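Local coordinates for protein glycosaminoglycan xylosylkinase (Hydra vulgaris, PDB 5XOM) that probably phosphorylates xylose in the glycosaminoglycan linkage region of proteoglycans, as a secretory-pathway kinase of the Fam20 family, at residues Leu260-Phe271 / Ile311-Arg322. Residues are numbered along the deposited sequence; the frame is centred on the assembly and turned at random.
Sequences LLDLIDTSIFDF and ILSPLVQCCRLR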
loop_
_atom_site.group_PDB
_atom_site.type_symbol
_atom_site.label_atom_id
_atom_site.label_comp_id
_atom_site.label_asym_id
_atom_site.label_seq_id
_atom_site.Cartn_x
_atom_site.Cartn_y
_atom_site.Cartn_z
ATOM N N LEU A 260 27.515 -2.135 -8.185
ATOM C CA LEU A 260 27.698 -2.333 -9.621
ATOM C C LEU A 260 26.421 -2.843 -10.277
ATOM O O LEU A 260 26.075 -2.417 -11.384
ATOM C CB LEU A 260 28.868 -3.288 -9.883
ATOM C CG LEU A 260 29.044 -3.715 -11.341
ATOM C CD1 LEU A 260 29.580 -2.554 -12.158
ATOM C CD2 LEU A 260 30.010 -4.893 -11.433
ATOM N N LEU A 261 25.681 -3.719 -9.596
ATOM C CA LEU A 261 24.395 -4.139 -10.143
ATOM C C LEU A 261 23.398 -2.984 -10.171
ATOM O O LEU A 261 22.535 -2.932 -11.056
ATOM C CB LEU A 261 23.836 -5.317 -9.349
ATOM C CG LEU A 261 24.577 -6.641 -9.524
ATOM C CD1 LEU A 261 23.921 -7.728 -8.682
ATOM C CD2 LEU A 261 24.613 -7.031 -10.996
ATOM N N ASP A 262 23.494 -2.055 -9.217
ATOM C CA ASP A 262 22.671 -0.849 -9.286
ATOM C C ASP A 262 22.982 -0.053 -10.546
ATOM O O ASP A 262 22.068 0.398 -11.247
ATOM C CB ASP A 262 22.870 0.015 -8.039
ATOM C CG ASP A 262 22.061 -0.474 -6.844
ATOM O OD1 ASP A 262 21.405 -1.536 -6.943
ATOM O OD2 ASP A 262 22.081 0.210 -5.800
ATOM N N LEU A 263 24.270 0.139 -10.851
ATOM C CA LEU A 263 24.616 0.906 -12.045
ATOM C C LEU A 263 24.186 0.195 -13.320
ATOM O O LEU A 263 23.871 0.853 -14.319
ATOM C CB LEU A 263 26.117 1.193 -12.095
ATOM C CG LEU A 263 26.717 2.053 -10.982
ATOM C CD1 LEU A 263 28.214 2.227 -11.192
ATOM C CD2 LEU A 263 26.023 3.407 -10.896
ATOM N N ILE A 264 24.138 -1.138 -13.301
ATOM C CA ILE A 264 23.651 -1.869 -14.466
ATOM C C ILE A 264 22.137 -1.715 -14.597
ATOM O O ILE A 264 21.620 -1.496 -15.702
ATOM C CB ILE A 264 24.095 -3.340 -14.388
ATOM C CG1 ILE A 264 25.629 -3.419 -14.382
ATOM C CG2 ILE A 264 23.528 -4.127 -15.553
ATOM C CD1 ILE A 264 26.210 -4.819 -14.223
ATOM N N ASP A 265 21.401 -1.823 -13.480
ATOM C CA ASP A 265 19.979 -1.477 -13.474
ATOM C C ASP A 265 19.752 -0.092 -14.065
ATOM O O ASP A 265 18.907 0.098 -14.949
ATOM C CB ASP A 265 19.416 -1.503 -12.046
ATOM C CG ASP A 265 19.113 -2.904 -11.538
ATOM O OD1 ASP A 265 19.108 -3.860 -12.340
ATOM O OD2 ASP A 265 18.850 -3.033 -10.320
ATOM N N THR A 266 20.488 0.898 -13.554
ATOM C CA THR A 266 20.269 2.281 -13.955
ATOM C C THR A 266 20.699 2.528 -15.398
ATOM O O THR A 266 20.144 3.413 -16.061
ATOM C CB THR A 266 20.989 3.215 -12.978
ATOM O OG1 THR A 266 20.408 3.069 -11.676
ATOM C CG2 THR A 266 20.869 4.679 -13.406
ATOM N N SER A 267 21.666 1.760 -15.907
ATOM C CA SER A 267 22.033 1.913 -17.312
ATOM C C SER A 267 20.922 1.414 -18.227
ATOM O O SER A 267 20.704 1.981 -19.303
ATOM C CB SER A 267 23.339 1.176 -17.608
ATOM O OG SER A 267 23.130 -0.221 -17.705
ATOM N N ILE A 268 20.194 0.379 -17.804
ATOM C CA ILE A 268 19.031 -0.078 -18.555
ATOM C C ILE A 268 17.934 0.977 -18.520
ATOM O O ILE A 268 17.324 1.302 -19.547
ATOM C CB ILE A 268 18.536 -1.425 -17.996
ATOM C CG1 ILE A 268 19.524 -2.542 -18.341
ATOM C CG2 ILE A 268 17.133 -1.750 -18.507
ATOM C CD1 ILE A 268 19.274 -3.824 -17.577
ATOM N N PHE A 269 17.674 1.534 -17.335
ATOM C CA PHE A 269 16.660 2.573 -17.203
ATOM C C PHE A 269 17.039 3.809 -18.015
ATOM O O PHE A 269 16.202 4.373 -18.727
ATOM C CB PHE A 269 16.480 2.904 -15.721
ATOM C CG PHE A 269 15.610 4.104 -15.439
ATOM C CD1 PHE A 269 14.226 3.994 -15.446
ATOM C CD2 PHE A 269 16.179 5.327 -15.096
ATOM C CE1 PHE A 269 13.420 5.082 -15.160
ATOM C CE2 PHE A 269 15.373 6.431 -14.799
ATOM C CZ PHE A 269 13.988 6.301 -14.833
ATOM N N ASP A 270 18.306 4.223 -17.943
ATOM C CA ASP A 270 18.747 5.386 -18.707
ATOM C C ASP A 270 18.713 5.127 -20.205
ATOM O O ASP A 270 18.440 6.046 -20.990
ATOM C CB ASP A 270 20.152 5.803 -18.269
ATOM C CG ASP A 270 20.145 6.609 -16.979
ATOM O OD1 ASP A 270 19.101 7.239 -16.669
ATOM O OD2 ASP A 270 21.173 6.622 -16.274
ATOM N N PHE A 271 18.997 3.892 -20.617
ATOM C CA PHE A 271 18.952 3.552 -22.035
ATOM C C PHE A 271 17.531 3.633 -22.577
ATOM O O PHE A 271 17.324 4.104 -23.702
ATOM C CB PHE A 271 19.541 2.164 -22.267
ATOM C CG PHE A 271 19.317 1.634 -23.659
ATOM C CD1 PHE A 271 19.975 2.182 -24.751
ATOM C CD2 PHE A 271 18.408 0.617 -23.879
ATOM C CE1 PHE A 271 19.749 1.686 -26.041
ATOM C CE2 PHE A 271 18.178 0.129 -25.159
ATOM C CZ PHE A 271 18.844 0.660 -26.234
ATOM N N ILE A 311 24.885 3.879 -23.814
ATOM C CA ILE A 311 24.351 4.014 -22.458
ATOM C C ILE A 311 24.338 2.668 -21.746
ATOM O O ILE A 311 24.542 2.595 -20.525
ATOM C CB ILE A 311 22.945 4.643 -22.506
ATOM C CG1 ILE A 311 22.992 5.999 -23.224
ATOM C CG2 ILE A 311 22.376 4.779 -21.100
ATOM C CD1 ILE A 311 21.604 6.657 -23.420
ATOM N N LEU A 312 24.137 1.578 -22.493
ATOM C CA LEU A 312 24.074 0.237 -21.928
ATOM C C LEU A 312 25.448 -0.356 -21.640
ATOM O O LEU A 312 25.519 -1.535 -21.285
ATOM C CB LEU A 312 23.323 -0.705 -22.878
ATOM C CG LEU A 312 21.801 -0.710 -22.890
ATOM C CD1 LEU A 312 21.336 -1.647 -23.990
ATOM C CD2 LEU A 312 21.220 -1.110 -21.531
ATOM N N SER A 313 26.523 0.421 -21.784
ATOM C CA SER A 313 27.875 -0.106 -21.604
ATOM C C SER A 313 28.090 -0.873 -20.302
ATOM O O SER A 313 28.761 -1.918 -20.348
ATOM C CB SER A 313 28.896 1.032 -21.712
ATOM O OG SER A 313 29.155 1.352 -23.064
ATOM N N PRO A 314 27.586 -0.438 -19.136
ATOM C CA PRO A 314 27.759 -1.275 -17.936
ATOM C C PRO A 314 27.203 -2.676 -18.107
ATOM O O PRO A 314 27.852 -3.641 -17.693
ATOM C CB PRO A 314 27.004 -0.491 -16.854
ATOM C CG PRO A 314 27.077 0.918 -17.309
ATOM C CD PRO A 314 26.960 0.855 -18.801
ATOM N N LEU A 315 26.032 -2.827 -18.736
ATOM C CA LEU A 315 25.501 -4.169 -18.938
ATOM C C LEU A 315 26.289 -4.926 -19.998
ATOM O O LEU A 315 26.622 -6.100 -19.807
ATOM C CB LEU A 315 24.018 -4.110 -19.319
ATOM C CG LEU A 315 23.412 -5.460 -19.700
ATOM C CD1 LEU A 315 23.194 -6.313 -18.461
ATOM C CD2 LEU A 315 22.105 -5.251 -20.449
ATOM N N VAL A 316 26.622 -4.261 -21.106
ATOM C CA VAL A 316 27.256 -4.949 -22.230
ATOM C C VAL A 316 28.673 -5.390 -21.873
ATOM O O VAL A 316 29.110 -6.482 -22.253
ATOM C CB VAL A 316 27.240 -4.048 -23.479
ATOM C CG1 VAL A 316 28.082 -4.649 -24.590
ATOM C CG2 VAL A 316 25.805 -3.839 -23.958
ATOM N N GLN A 317 29.411 -4.554 -21.140
ATOM C CA GLN A 317 30.792 -4.894 -20.822
ATOM C C GLN A 317 30.892 -5.805 -19.602
ATOM O O GLN A 317 31.769 -6.673 -19.552
ATOM C CB GLN A 317 31.618 -3.619 -20.630
ATOM C CG GLN A 317 31.832 -2.845 -21.935
ATOM C CD GLN A 317 32.680 -1.602 -21.760
ATOM O OE1 GLN A 317 32.840 -1.090 -20.654
ATOM N NE2 GLN A 317 33.252 -1.114 -22.856
ATOM N N CYS A 318 30.007 -5.636 -18.615
ATOM C CA CYS A 318 30.084 -6.438 -17.397
ATOM C C CYS A 318 29.379 -7.784 -17.518
ATOM O O CYS A 318 29.811 -8.758 -16.890
ATOM C CB CYS A 318 29.487 -5.668 -16.209
ATOM S SG CYS A 318 30.404 -4.173 -15.714
ATOM N N CYS A 319 28.315 -7.862 -18.320
ATOM C CA CYS A 319 27.497 -9.069 -18.441
ATOM C C CYS A 319 27.153 -9.641 -17.069
ATOM O O CYS A 319 27.397 -10.811 -16.768
ATOM C CB CYS A 319 28.171 -10.109 -19.333
ATOM S SG CYS A 319 27.972 -9.735 -21.097
ATOM N N ARG A 320 26.646 -8.769 -16.205
ATOM C CA ARG A 320 26.018 -9.168 -14.960
ATOM C C ARG A 320 24.672 -8.467 -14.880
ATOM O O ARG A 320 24.528 -7.322 -15.324
ATOM C CB ARG A 320 26.901 -8.816 -13.758
ATOM C CG ARG A 320 28.303 -9.433 -13.849
ATOM C CD ARG A 320 29.271 -8.818 -12.849
ATOM N NE ARG A 320 28.808 -8.962 -11.475
ATOM C CZ ARG A 320 29.036 -10.038 -10.727
ATOM N NH1 ARG A 320 29.733 -11.055 -11.222
ATOM N NH2 ARG A 320 28.572 -10.094 -9.484
ATOM N N LEU A 321 23.679 -9.156 -14.332
ATOM C CA LEU A 321 22.338 -8.600 -14.277
ATOM C C LEU A 321 21.643 -9.152 -13.051
ATOM O O LEU A 321 21.628 -10.367 -12.838
ATOM C CB LEU A 321 21.530 -8.930 -15.540
ATOM C CG LEU A 321 20.078 -8.428 -15.570
ATOM C CD1 LEU A 321 19.995 -6.914 -15.376
ATOM C CD2 LEU A 321 19.389 -8.836 -16.865
ATOM N N ARG A 322 21.085 -8.251 -12.249
ATOM C CA ARG A 322 20.383 -8.665 -11.045
ATOM C C ARG A 322 19.162 -9.493 -11.401
ATOM O O ARG A 322 18.428 -9.177 -12.340
ATOM C CB ARG A 322 19.980 -7.446 -10.226
ATOM C CG ARG A 322 19.005 -7.750 -9.101
ATOM C CD ARG A 322 18.850 -6.555 -8.165
ATOM N NE ARG A 322 20.082 -6.242 -7.447
ATOM C CZ ARG A 322 20.671 -5.056 -7.476
ATOM N NH1 ARG A 322 20.158 -4.051 -8.185
ATOM N NH2 ARG A 322 21.792 -4.847 -6.790
HETATM O O HOH W 1 21.256 -5.289 -12.529
#
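Arg-322 lays its guanidinium against helix 260-271, with Leu-261 CB over one face, 3.3 Å from NH2, and two aspartates at its edge. Its NH1 donates to Asp-262 OD1 at 3.1 Å (N-H...O 145°), tilted out of the guanidinium plane and nearly in line with the acceptor's C-O bond. The bond from NH1 to Asp-265 OD2, 2.7 Å, lies in the plane but is bent and weak. Extended through chi2 and kinked at chi3 (-65°), the arginine chain swings its head back over the helix. Arg-60 and Arg-149 pair with Asp-262 and Asp-265 respectively, and Asp-391 pairs with Arg-322 NH2. Beside the ion pairs, a water donates to Leu-261 O and Asp-265 OD1 and accepts from Arg-322 N; Thr-325 also bonds to Asp-265 OD1.

Farther along, Ile-264 drives CD1 to 3.9 Å from Cys-318 CB, while its CG2 branch meets Leu-315 CD1. Ser-267 turns OG back to its own helix, bonding to Ile-264 O at 2.8 Å, which leaves CB to pack on Pro-314 CG. At the far end Leu-312 sets CD1 over the centre of the Phe-271 ring, 3.7 Å from the centroid, in a CH-pi contact; its CD2 reaches Ile-268. Phe-271 CG stands anti to the backbone N (chi1 170°), which sends the ring toward Leu-312, and the chi2 turn presents its face to that methyl.

Cys-318 and Cys-319 tie the turn to Cys-245 and Cys-378 by disulfides. A leucine in place of Arg-322 would probably leave Asp-262 and Asp-265 short of a shared positive partner and Asp-391 without this mate. The contact thus joins an apolar helix-helix seam in the kinase-like C-terminal region to a buried ionic network, whose alternating charges probably offset one another.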